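Local coordinates for protein aspartate aminotransferase, mitochondrial (Trypanosoma brucei brucei, PDB 4W5K) that probably catalyses the pyridoxal-phosphate-dependent transfer of an amino group from L-aspartate to 2-oxoglutarate, working as a homodimer, at residues A151-N156 against W337-R342; P187-W192 against L220-F225; Q213-G218 against F243-G248. The protein carries 1 engineered substitution. One frame throughout, in Å; residues are numbered along the deposited sequence.

Contact 1: residues A151-N156 against W337-R342. Unlike the reference sequence in segment 151-156: L155 (reference Phe). With EDO (1,2-ethanediol), chain E.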
loop_
_atom_site.group_PDB
_atom_site.type_symbol
_atom_site.label_atom_id
_atom_site.label_comp_id
_atom_site.label_asym_id
_atom_site.label_seq_id
_atom_site.Cartn_x
_atom_site.Cartn_y
_atom_site.Cartn_z
ATOM N N ALA A 151 -33.432 -17.784 -8.087
ATOM C CA ALA A 151 -34.898 -17.809 -8.192
ATOM C C ALA A 151 -35.515 -16.839 -7.182
ATOM O O ALA A 151 -36.544 -16.201 -7.458
ATOM C CB ALA A 151 -35.434 -19.221 -7.973
ATOM N N THR A 152 -34.882 -16.717 -6.015
ATOM C CA THR A 152 -35.405 -15.863 -4.948
ATOM C C THR A 152 -34.598 -14.583 -4.748
ATOM O O THR A 152 -35.013 -13.695 -3.988
ATOM C CB THR A 152 -35.448 -16.598 -3.599
ATOM O OG1 THR A 152 -34.117 -16.934 -3.186
ATOM C CG2 THR A 152 -36.309 -17.883 -3.693
ATOM N N LYS A 153 -33.453 -14.498 -5.427
ATOM C CA LYS A 153 -32.458 -13.444 -5.183
ATOM C C LYS A 153 -32.136 -13.370 -3.693
ATOM O O LYS A 153 -31.979 -12.283 -3.133
ATOM C CB LYS A 153 -32.928 -12.068 -5.712
ATOM C CG LYS A 153 -33.414 -12.079 -7.179
ATOM C CD LYS A 153 -34.962 -12.253 -7.270
ATOM C CE LYS A 153 -35.374 -12.933 -8.573
ATOM N NZ LYS A 153 -36.842 -12.833 -8.856
ATOM N N GLY A 154 -32.048 -14.547 -3.067
ATOM C CA GLY A 154 -31.833 -14.674 -1.633
ATOM C C GLY A 154 -30.882 -15.806 -1.328
ATOM O O GLY A 154 -30.129 -16.226 -2.215
ATOM N N LEU A 155 -30.910 -16.295 -0.088
ATOM C CA LEU A 155 -29.942 -17.282 0.388
ATOM C C LEU A 155 -30.338 -18.728 0.118
ATOM O O LEU A 155 -31.515 -19.097 0.209
ATOM C CB LEU A 155 -29.723 -17.103 1.896
ATOM C CG LEU A 155 -28.656 -17.938 2.591
ATOM C CD1 LEU A 155 -27.264 -17.518 2.102
ATOM C CD2 LEU A 155 -28.782 -17.790 4.111
ATOM N N ASN A 156 -29.343 -19.554 -0.213
ATOM C CA ASN A 156 -29.555 -21.001 -0.268
ATOM C C ASN A 156 -28.795 -21.627 0.905
ATOM O O ASN A 156 -27.689 -22.161 0.739
ATOM C CB ASN A 156 -29.103 -21.585 -1.628
ATOM C CG ASN A 156 -29.145 -23.114 -1.666
ATOM O OD1 ASN A 156 -29.735 -23.761 -0.796
ATOM N ND2 ASN A 156 -28.525 -23.700 -2.695
ATOM N N TRP A 337 -40.645 -7.698 -5.531
ATOM C CA TRP A 337 -39.357 -7.026 -5.337
ATOM C C TRP A 337 -38.904 -7.061 -3.879
ATOM O O TRP A 337 -38.018 -6.306 -3.478
ATOM C CB TRP A 337 -39.428 -5.572 -5.841
ATOM C CG TRP A 337 -39.747 -5.491 -7.287
ATOM C CD1 TRP A 337 -40.983 -5.285 -7.863
ATOM C CD2 TRP A 337 -38.826 -5.651 -8.365
ATOM N NE1 TRP A 337 -40.867 -5.296 -9.229
ATOM C CE2 TRP A 337 -39.554 -5.522 -9.562
ATOM C CE3 TRP A 337 -37.441 -5.877 -8.433
ATOM C CZ2 TRP A 337 -38.946 -5.608 -10.818
ATOM C CZ3 TRP A 337 -36.843 -5.970 -9.681
ATOM C CH2 TRP A 337 -37.591 -5.837 -10.852
ATOM N N SER A 338 -39.476 -7.968 -3.088
ATOM C CA SER A 338 -39.148 -7.987 -1.665
ATOM C C SER A 338 -37.673 -8.271 -1.375
ATOM O O SER A 338 -37.179 -7.901 -0.313
ATOM C CB SER A 338 -40.016 -9.014 -0.923
ATOM O OG SER A 338 -39.743 -10.348 -1.345
ATOM N N HIS A 339 -36.976 -8.926 -2.302
ATOM C CA HIS A 339 -35.538 -9.160 -2.114
ATOM C C HIS A 339 -34.765 -7.860 -1.973
ATOM O O HIS A 339 -33.733 -7.817 -1.269
ATOM C CB HIS A 339 -34.944 -9.981 -3.272
ATOM C CG HIS A 339 -35.231 -9.430 -4.631
ATOM N ND1 HIS A 339 -36.489 -9.467 -5.204
ATOM C CD2 HIS A 339 -34.414 -8.857 -5.548
ATOM C CE1 HIS A 339 -36.433 -8.929 -6.410
ATOM N NE2 HIS A 339 -35.184 -8.551 -6.643
ATOM N N ILE A 340 -35.255 -6.796 -2.617
ATOM C CA ILE A 340 -34.545 -5.501 -2.547
ATOM C C ILE A 340 -34.506 -4.955 -1.102
ATOM O O ILE A 340 -33.533 -4.292 -0.708
ATOM C CB ILE A 340 -35.191 -4.449 -3.493
ATOM C CG1 ILE A 340 -35.163 -4.935 -4.946
ATOM C CG2 ILE A 340 -34.497 -3.074 -3.375
ATOM C CD1 ILE A 340 -33.761 -5.072 -5.533
ATOM N N GLU A 341 -35.564 -5.234 -0.324
ATOM C CA GLU A 341 -35.624 -4.832 1.092
ATOM C C GLU A 341 -34.965 -5.843 2.028
ATOM O O GLU A 341 -34.504 -5.475 3.100
ATOM C CB GLU A 341 -37.083 -4.597 1.522
ATOM C CG GLU A 341 -37.604 -3.238 1.167
ATOM C CD GLU A 341 -38.989 -2.970 1.771
ATOM O OE1 GLU A 341 -39.992 -3.146 1.049
ATOM O OE2 GLU A 341 -39.058 -2.595 2.967
ATOM N N ARG A 342 -34.922 -7.112 1.625
ATOM C CA ARG A 342 -34.346 -8.170 2.448
ATOM C C ARG A 342 -32.828 -8.087 2.397
ATOM O O ARG A 342 -32.129 -8.343 3.389
ATOM C CB ARG A 342 -34.799 -9.551 1.975
ATOM C CG ARG A 342 -34.452 -10.648 2.957
ATOM C CD ARG A 342 -35.039 -11.999 2.537
ATOM N NE ARG A 342 -36.434 -11.856 2.115
ATOM C CZ ARG A 342 -36.860 -11.921 0.850
ATOM N NH1 ARG A 342 -36.011 -12.150 -0.157
ATOM N NH2 ARG A 342 -38.156 -11.768 0.591
HETATM C C1 EDO E . -37.177 -9.419 -10.712
HETATM O O1 EDO E . -36.166 -9.789 -9.771
HETATM C C2 EDO E . -38.499 -9.313 -9.964
HETATM O O2 EDO E . -38.729 -10.539 -9.245
HETATM O O HOH W 1 -37.335 -13.026 -2.761
HETATM O O HOH W 2 -33.236 -11.403 -0.657
#

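Contact 2: residues P187-W192 against L220-F225. With MLT (D-malate), chain D.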
loop_
_atom_site.group_PDB
_atom_site.type_symbol
_atom_site.label_atom_id
_atom_site.label_comp_id
_atom_site.label_asym_id
_atom_site.label_seq_id
_atom_site.Cartn_x
_atom_site.Cartn_y
_atom_site.Cartn_z
ATOM N N PRO A 187 -26.953 -14.098 5.490
ATOM C CA PRO A 187 -27.610 -14.994 6.459
ATOM C C PRO A 187 -27.982 -14.240 7.734
ATOM O O PRO A 187 -27.357 -13.220 8.052
ATOM C CB PRO A 187 -26.540 -16.065 6.741
ATOM C CG PRO A 187 -25.506 -15.893 5.619
ATOM C CD PRO A 187 -25.525 -14.416 5.321
ATOM N N THR A 188 -29.029 -14.701 8.423
ATOM C CA THR A 188 -29.397 -14.173 9.742
ATOM C C THR A 188 -28.428 -14.694 10.786
ATOM O O THR A 188 -27.635 -15.610 10.500
ATOM C CB THR A 188 -30.803 -14.607 10.138
ATOM O OG1 THR A 188 -30.803 -16.033 10.335
ATOM C CG2 THR A 188 -31.780 -14.240 9.030
ATOM N N HIS A 189 -28.496 -14.160 12.001
ATOM C CA HIS A 189 -27.663 -14.723 13.059
ATOM C C HIS A 189 -28.017 -16.187 13.350
ATOM O O HIS A 189 -27.104 -16.969 13.618
ATOM C CB HIS A 189 -27.728 -13.884 14.336
ATOM C CG HIS A 189 -27.017 -12.568 14.199
ATOM N ND1 HIS A 189 -26.783 -11.722 15.262
ATOM C CD2 HIS A 189 -26.493 -11.966 13.111
ATOM C CE1 HIS A 189 -26.129 -10.655 14.834
ATOM N NE2 HIS A 189 -25.928 -10.785 13.535
ATOM N N ASP A 190 -29.308 -16.546 13.305
ATOM C CA ASP A 190 -29.727 -17.958 13.372
ATOM C C ASP A 190 -28.999 -18.792 12.312
ATOM O O ASP A 190 -28.523 -19.894 12.596
ATOM C CB ASP A 190 -31.248 -18.133 13.149
ATOM C CG ASP A 190 -32.096 -17.845 14.386
ATOM O OD1 ASP A 190 -31.538 -17.659 15.491
ATOM O OD2 ASP A 190 -33.352 -17.806 14.236
ATOM N N ASP A 191 -28.975 -18.297 11.078
ATOM C CA ASP A 191 -28.346 -19.047 9.985
ATOM C C ASP A 191 -26.854 -19.192 10.236
ATOM O O ASP A 191 -26.272 -20.269 10.017
ATOM C CB ASP A 191 -28.539 -18.375 8.623
ATOM C CG ASP A 191 -30.008 -18.182 8.228
ATOM O OD1 ASP A 191 -30.909 -18.931 8.690
ATOM O OD2 ASP A 191 -30.229 -17.272 7.397
ATOM N N TRP A 192 -26.227 -18.100 10.664
ATOM C CA TRP A 192 -24.791 -18.139 10.933
ATOM C C TRP A 192 -24.465 -19.119 12.052
ATOM O O TRP A 192 -23.410 -19.776 12.034
ATOM C CB TRP A 192 -24.276 -16.750 11.288
ATOM C CG TRP A 192 -24.037 -15.842 10.125
ATOM C CD1 TRP A 192 -24.616 -14.615 9.925
ATOM C CD2 TRP A 192 -23.119 -16.036 9.032
ATOM N NE1 TRP A 192 -24.134 -14.047 8.773
ATOM C CE2 TRP A 192 -23.214 -14.889 8.206
ATOM C CE3 TRP A 192 -22.229 -17.061 8.673
ATOM C CZ2 TRP A 192 -22.444 -14.727 7.045
ATOM C CZ3 TRP A 192 -21.470 -16.911 7.505
ATOM C CH2 TRP A 192 -21.577 -15.740 6.714
ATOM N N LEU A 220 -22.755 -1.645 15.113
ATOM C CA LEU A 220 -21.407 -2.220 15.080
ATOM C C LEU A 220 -21.292 -3.623 15.679
ATOM O O LEU A 220 -20.582 -4.453 15.124
ATOM C CB LEU A 220 -20.422 -1.302 15.817
ATOM C CG LEU A 220 -20.136 0.014 15.103
ATOM C CD1 LEU A 220 -19.556 1.019 16.108
ATOM C CD2 LEU A 220 -19.180 -0.224 13.924
ATOM N N ASP A 221 -21.967 -3.873 16.808
ATOM C CA ASP A 221 -21.862 -5.188 17.461
ATOM C C ASP A 221 -22.556 -6.253 16.615
ATOM O O ASP A 221 -21.989 -7.316 16.351
ATOM C CB ASP A 221 -22.460 -5.183 18.868
ATOM C CG ASP A 221 -21.779 -4.200 19.798
ATOM O OD1 ASP A 221 -20.536 -4.094 19.758
ATOM O OD2 ASP A 221 -22.492 -3.534 20.579
ATOM N N TYR A 222 -23.782 -5.951 16.195
ATOM C CA TYR A 222 -24.549 -6.872 15.365
ATOM C C TYR A 222 -23.753 -7.232 14.102
ATOM O O TYR A 222 -23.683 -8.398 13.709
ATOM C CB TYR A 222 -25.909 -6.254 15.013
ATOM C CG TYR A 222 -26.796 -7.115 14.131
ATOM C CD1 TYR A 222 -26.644 -7.115 12.745
ATOM C CD2 TYR A 222 -27.815 -7.894 14.686
ATOM C CE1 TYR A 222 -27.465 -7.900 11.929
ATOM C CE2 TYR A 222 -28.642 -8.672 13.879
ATOM C CZ TYR A 222 -28.466 -8.665 12.507
ATOM O OH TYR A 222 -29.296 -9.435 11.712
ATOM N N ASP A 223 -23.143 -6.235 13.464
ATOM C CA ASP A 223 -22.478 -6.492 12.199
ATOM C C ASP A 223 -21.193 -7.294 12.384
ATOM O O ASP A 223 -20.694 -7.865 11.422
ATOM C CB ASP A 223 -22.135 -5.184 11.477
ATOM C CG ASP A 223 -23.356 -4.495 10.900
ATOM O OD1 ASP A 223 -24.465 -5.113 10.874
ATOM O OD2 ASP A 223 -23.209 -3.331 10.465
ATOM N N ALA A 224 -20.647 -7.311 13.599
ATOM C CA ALA A 224 -19.431 -8.104 13.835
ATOM C C ALA A 224 -19.758 -9.480 14.459
ATOM O O ALA A 224 -18.884 -10.160 15.009
ATOM C CB ALA A 224 -18.435 -7.331 14.725
ATOM N N PHE A 225 -21.022 -9.892 14.386
ATOM C CA PHE A 225 -21.407 -11.177 14.970
ATOM C C PHE A 225 -20.560 -12.353 14.461
ATOM O O PHE A 225 -20.122 -13.189 15.247
ATOM C CB PHE A 225 -22.905 -11.460 14.705
ATOM C CG PHE A 225 -23.358 -12.791 15.212
ATOM C CD1 PHE A 225 -23.537 -12.994 16.571
ATOM C CD2 PHE A 225 -23.566 -13.850 14.346
ATOM C CE1 PHE A 225 -23.947 -14.249 17.057
ATOM C CE2 PHE A 225 -23.937 -15.097 14.820
ATOM C CZ PHE A 225 -24.156 -15.289 16.175
HETATM C C1 MLT D . -26.854 -13.198 18.889
HETATM O O1 MLT D . -27.321 -13.658 17.814
HETATM O O2 MLT D . -26.596 -13.958 19.859
HETATM C C2 MLT D . -26.591 -11.705 19.005
HETATM O O3 MLT D . -26.906 -11.179 17.751
HETATM O O HOH W 3 -30.145 -11.891 12.615
#

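Contact 3: residues Q213-G218 against F243-G248. Engineered in segment 243-248: A245 (natural residue Lys). With PLP (pyridoxal-5'-phosphate), chain C.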
loop_
_atom_site.group_PDB
_atom_site.type_symbol
_atom_site.label_atom_id
_atom_site.label_comp_id
_atom_site.label_asym_id
_atom_site.label_seq_id
_atom_site.Cartn_x
_atom_site.Cartn_y
_atom_site.Cartn_z
ATOM N N GLN A 213 -18.484 -3.359 8.556
ATOM C CA GLN A 213 -18.941 -3.313 9.953
ATOM C C GLN A 213 -19.552 -1.951 10.294
ATOM O O GLN A 213 -18.913 -0.920 10.092
ATOM C CB GLN A 213 -17.797 -3.603 10.921
ATOM C CG GLN A 213 -18.314 -3.808 12.367
ATOM C CD GLN A 213 -17.220 -3.775 13.415
ATOM O OE1 GLN A 213 -16.045 -3.619 13.093
ATOM N NE2 GLN A 213 -17.604 -3.921 14.687
ATOM N N GLY A 214 -20.783 -1.943 10.811
ATOM C CA GLY A 214 -21.435 -0.683 11.155
ATOM C C GLY A 214 -22.084 -0.004 9.964
ATOM O O GLY A 214 -23.203 0.495 10.071
ATOM N N PHE A 215 -21.376 0.036 8.837
ATOM C CA PHE A 215 -21.945 0.530 7.588
ATOM C C PHE A 215 -23.168 -0.300 7.168
ATOM O O PHE A 215 -24.192 0.241 6.729
ATOM C CB PHE A 215 -20.860 0.527 6.474
ATOM C CG PHE A 215 -21.332 1.106 5.169
ATOM C CD1 PHE A 215 -21.937 0.304 4.218
ATOM C CD2 PHE A 215 -21.204 2.478 4.912
ATOM C CE1 PHE A 215 -22.409 0.832 3.021
ATOM C CE2 PHE A 215 -21.672 3.019 3.722
ATOM C CZ PHE A 215 -22.267 2.210 2.768
ATOM N N ALA A 216 -23.073 -1.611 7.323
ATOM C CA ALA A 216 -24.145 -2.498 6.836
ATOM C C ALA A 216 -25.511 -2.221 7.447
ATOM O O ALA A 216 -26.496 -2.028 6.716
ATOM C CB ALA A 216 -23.734 -3.950 7.083
ATOM N N THR A 217 -25.598 -2.172 8.779
ATOM C CA THR A 217 -26.906 -2.043 9.415
ATOM C C THR A 217 -26.983 -0.896 10.422
ATOM O O THR A 217 -28.048 -0.647 11.018
ATOM C CB THR A 217 -27.335 -3.355 10.151
ATOM O OG1 THR A 217 -26.594 -3.510 11.371
ATOM C CG2 THR A 217 -27.218 -4.591 9.258
ATOM N N GLY A 218 -25.855 -0.219 10.628
ATOM C CA GLY A 218 -25.778 0.885 11.575
ATOM C C GLY A 218 -25.475 0.408 12.982
ATOM O O GLY A 218 -25.416 1.202 13.908
ATOM N N PHE A 243 -11.695 -0.227 6.610
ATOM C CA PHE A 243 -12.217 1.039 7.093
ATOM C C PHE A 243 -12.630 1.965 5.969
ATOM O O PHE A 243 -12.960 3.141 6.204
ATOM C CB PHE A 243 -11.176 1.691 8.022
ATOM C CG PHE A 243 -10.952 0.891 9.263
ATOM C CD1 PHE A 243 -11.982 0.728 10.181
ATOM C CD2 PHE A 243 -9.765 0.212 9.474
ATOM C CE1 PHE A 243 -11.802 -0.061 11.319
ATOM C CE2 PHE A 243 -9.575 -0.562 10.623
ATOM C CZ PHE A 243 -10.589 -0.699 11.542
ATOM N N SER A 244 -12.679 1.429 4.754
ATOM C CA SER A 244 -13.003 2.246 3.587
ATOM C C SER A 244 -14.423 2.765 3.604
ATOM O O SER A 244 -14.652 3.969 3.511
ATOM C CB SER A 244 -12.754 1.453 2.298
ATOM O OG SER A 244 -11.360 1.191 2.139
ATOM N N ALA A 245 -15.398 1.862 3.727
ATOM C CA ALA A 245 -16.779 2.346 3.714
ATOM C C ALA A 245 -17.214 2.950 5.058
ATOM O O ALA A 245 -17.908 3.987 5.085
ATOM C CB ALA A 245 -17.715 1.215 3.305
ATOM N N ASN A 246 -16.882 2.300 6.174
ATOM C CA ASN A 246 -17.480 2.747 7.431
ATOM C C ASN A 246 -16.866 4.034 7.980
ATOM O O ASN A 246 -17.484 4.708 8.810
ATOM C CB ASN A 246 -17.496 1.617 8.511
ATOM C CG ASN A 246 -16.137 1.081 8.873
ATOM O OD1 ASN A 246 -15.113 1.573 8.429
ATOM N ND2 ASN A 246 -16.138 0.034 9.708
ATOM N N PHE A 247 -15.687 4.413 7.480
ATOM C CA PHE A 247 -15.166 5.765 7.781
ATOM C C PHE A 247 -15.103 6.667 6.553
ATOM O O PHE A 247 -14.668 7.828 6.642
ATOM C CB PHE A 247 -13.778 5.668 8.413
ATOM C CG PHE A 247 -13.784 5.266 9.869
ATOM C CD1 PHE A 247 -13.706 3.917 10.229
ATOM C CD2 PHE A 247 -13.822 6.241 10.867
ATOM C CE1 PHE A 247 -13.691 3.529 11.570
ATOM C CE2 PHE A 247 -13.812 5.881 12.218
ATOM C CZ PHE A 247 -13.741 4.508 12.569
ATOM N N GLY A 248 -15.544 6.155 5.406
ATOM C CA GLY A 248 -15.471 6.921 4.172
ATOM C C GLY A 248 -14.016 7.197 3.750
ATOM O O GLY A 248 -13.736 8.209 3.106
HETATM N N1 PLP C . -14.039 -7.111 0.327
HETATM C C2 PLP C . -15.309 -6.718 -0.026
HETATM C C2A PLP C . -16.428 -7.690 0.167
HETATM C C3 PLP C . -15.540 -5.446 -0.548
HETATM O O3 PLP C . -16.792 -5.041 -0.923
HETATM C C4 PLP C . -14.479 -4.565 -0.709
HETATM C C4A PLP C . -14.791 -3.135 -1.052
HETATM O O4A PLP C . -15.092 -2.857 -2.217
HETATM C C5 PLP C . -13.191 -4.960 -0.350
HETATM C C6 PLP C . -12.981 -6.233 0.184
HETATM C C5A PLP C . -12.007 -4.025 -0.542
HETATM O O4P PLP C . -11.989 -3.034 0.446
HETATM P P PLP C . -10.814 -2.020 0.575
HETATM O O1P PLP C . -11.090 -0.786 -0.230
HETATM O O2P PLP C . -9.527 -2.668 0.125
HETATM O O3P PLP C . -10.759 -1.691 2.049
HETATM O O HOH W 4 -14.613 -2.478 11.145
#

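Contact 1: residues A151-N156 against W337-R342
Two torsions bring K153 and H339 together: the lysine turns CG beside its own backbone N (chi1 -51°) and bends at chi2, while the histidine sets its ring between backbone N and carbonyl carbon (chi1 53°). The aliphatic part of the lysine therefore lies over one face of the imidazole. K153 CB comes within 3.5 Å of H339 CD2, and K153 CD stands 3.6 Å from the centroid of the H339 ring, almost on its normal, a clear CH-pi contact. I340 CG1 covers the opposite face toward its rim, and H339 NE2 is held by a hydrogen bond with the carbonyl O of T350, which helps to fix the rotation of the ring.

Past the ring, K153 NZ donates to O2 of a bound 1,2-ethanediol at 3.0 Å and more weakly to its O1. The diol, probably left from crystallisation, also bonds to the carbonyls of T350 and D336 and rests its carbons over one face of the W337 indole.

R342 NH1 donates to two water molecules, one bound to T152 O at 2.7 Å and the other to K153 O at 2.9 Å. Away from the annotated sites, the short helix 338-342 thus meets the bulged turn before strand 154-155 with no direct hydrogen bond between the two segments: the lysine contributes methylenes and the arginine water-mediated bonds to backbone carbonyls.

Contact 2: residues P187-W192 against L220-F225
The pocket that holds D-malate is lined by H189 and F225; this contact supplies both, with Y222 backing the histidine on its other face, so that the imidazole is the middle ring of three. F225 lies against one face, its ring centroid 4.0 Å from that of H189 and the planes only 13° apart; its CB also sits over the imidazole, 3.3 Å from H189 NE2. Y222 takes the opposite face in an offset stack, the planes of its ring and the H189 ring inclined by 22°, with Y222 CD2 reaching H189 CE1 at 3.2 Å. Both Y222 and F225 carry CG anti to the backbone N (chi1 177° for F225), which extends each ring toward H189; standing three residues apart, they come to it from different sides.

With its faces taken, the imidazole does its polar work at the rim. H189 ND1 and the malate hydroxyl O3 are hydrogen-bonded at 2.6 Å, either being able to donate, and O3 lies in the ring plane. If ND1 carries the proton, it is shared between O3 and carboxylate O1, the latter 3.2 Å from H189 ND1. Across the ring, NE2 makes a weak bond to Y222 O. A water bridges H189 N and Y222 OH, tying the helix start to the tyrosine. W192 CB packs at the edge of the F225 ring, R193 supplies a further hydrogen bond to malate, and H229 stacks with F225.

Behind the histidine, D191 N donates to T188 OG1 at 3.0 Å, and T188 N to D191 OD2. This is the capping box of helix 189-201, with T188 as N-cap, and it sets H189 at the first turn of the helix, inside an aromatic cluster.

Contact 3: residues Q213-G218 against F243-G248
Between two loops without regular strand pairing, F215 and N246 bring their CA atoms to 5.0 Å. The one direct hydrogen bond runs from N246 ND2 to Q213 O at 3.0 Å and is nearly straight (161°); it meets a lone pair in the carbonyl plane while the acceptor lies close to the plane of the amide. A chi1 of 60° holds N246 CG between its backbone N and carbonyl carbon, directing the amide at that carbonyl. Water adds a second link, donating to Q213 OE1 and accepting from N246 ND2, whereas Q213 NE2 is bound to L78 O.

Next to this hydrogen bond, A245, engineered in place of the lysine that in class I aminotransferases forms the Schiff base with the cofactor, places CB over one face of the F215 ring, 4.2 Å from its centroid. F215 CB packs on N246 CB at 4.1 Å. S244 OG lies 2.9 Å from O3P of pyridoxal phosphate, whose hydrogen-bonding partners include Y62 of the second subunit. Beside the cofactor site, the contact thus joins the loops that follow the parallel strands 205-210 and 238-242, with F243 against helix 69-80 and F247 against helix 287-297.

Overall arrangement
The three contacts differ in depth: their centres lie about 19, 14 and 9 Å from the centre of the chain for contacts 1, 2 and 3. Contact 3 carries S244, which binds the cofactor phosphate, contact 2 holds the D-malate, and contact 1 lies away from both. Contacts 2 and 3, with centres about 15 Å apart, alternate along the chain and are joined directly: D223 OD1 meets T217 OG1 at 2.7 Å, and L220 O meets Q213 NE2 at 3.1 Å, both probable hydrogen bonds. Contact 1 joins contact 2 by packing alone, L155 CD2 lying 3.6 Å from D191 OD2. Contacts 1 and 3 do not touch, although the chain between 151-156 and 337-342 contains the four segments of contacts 2 and 3.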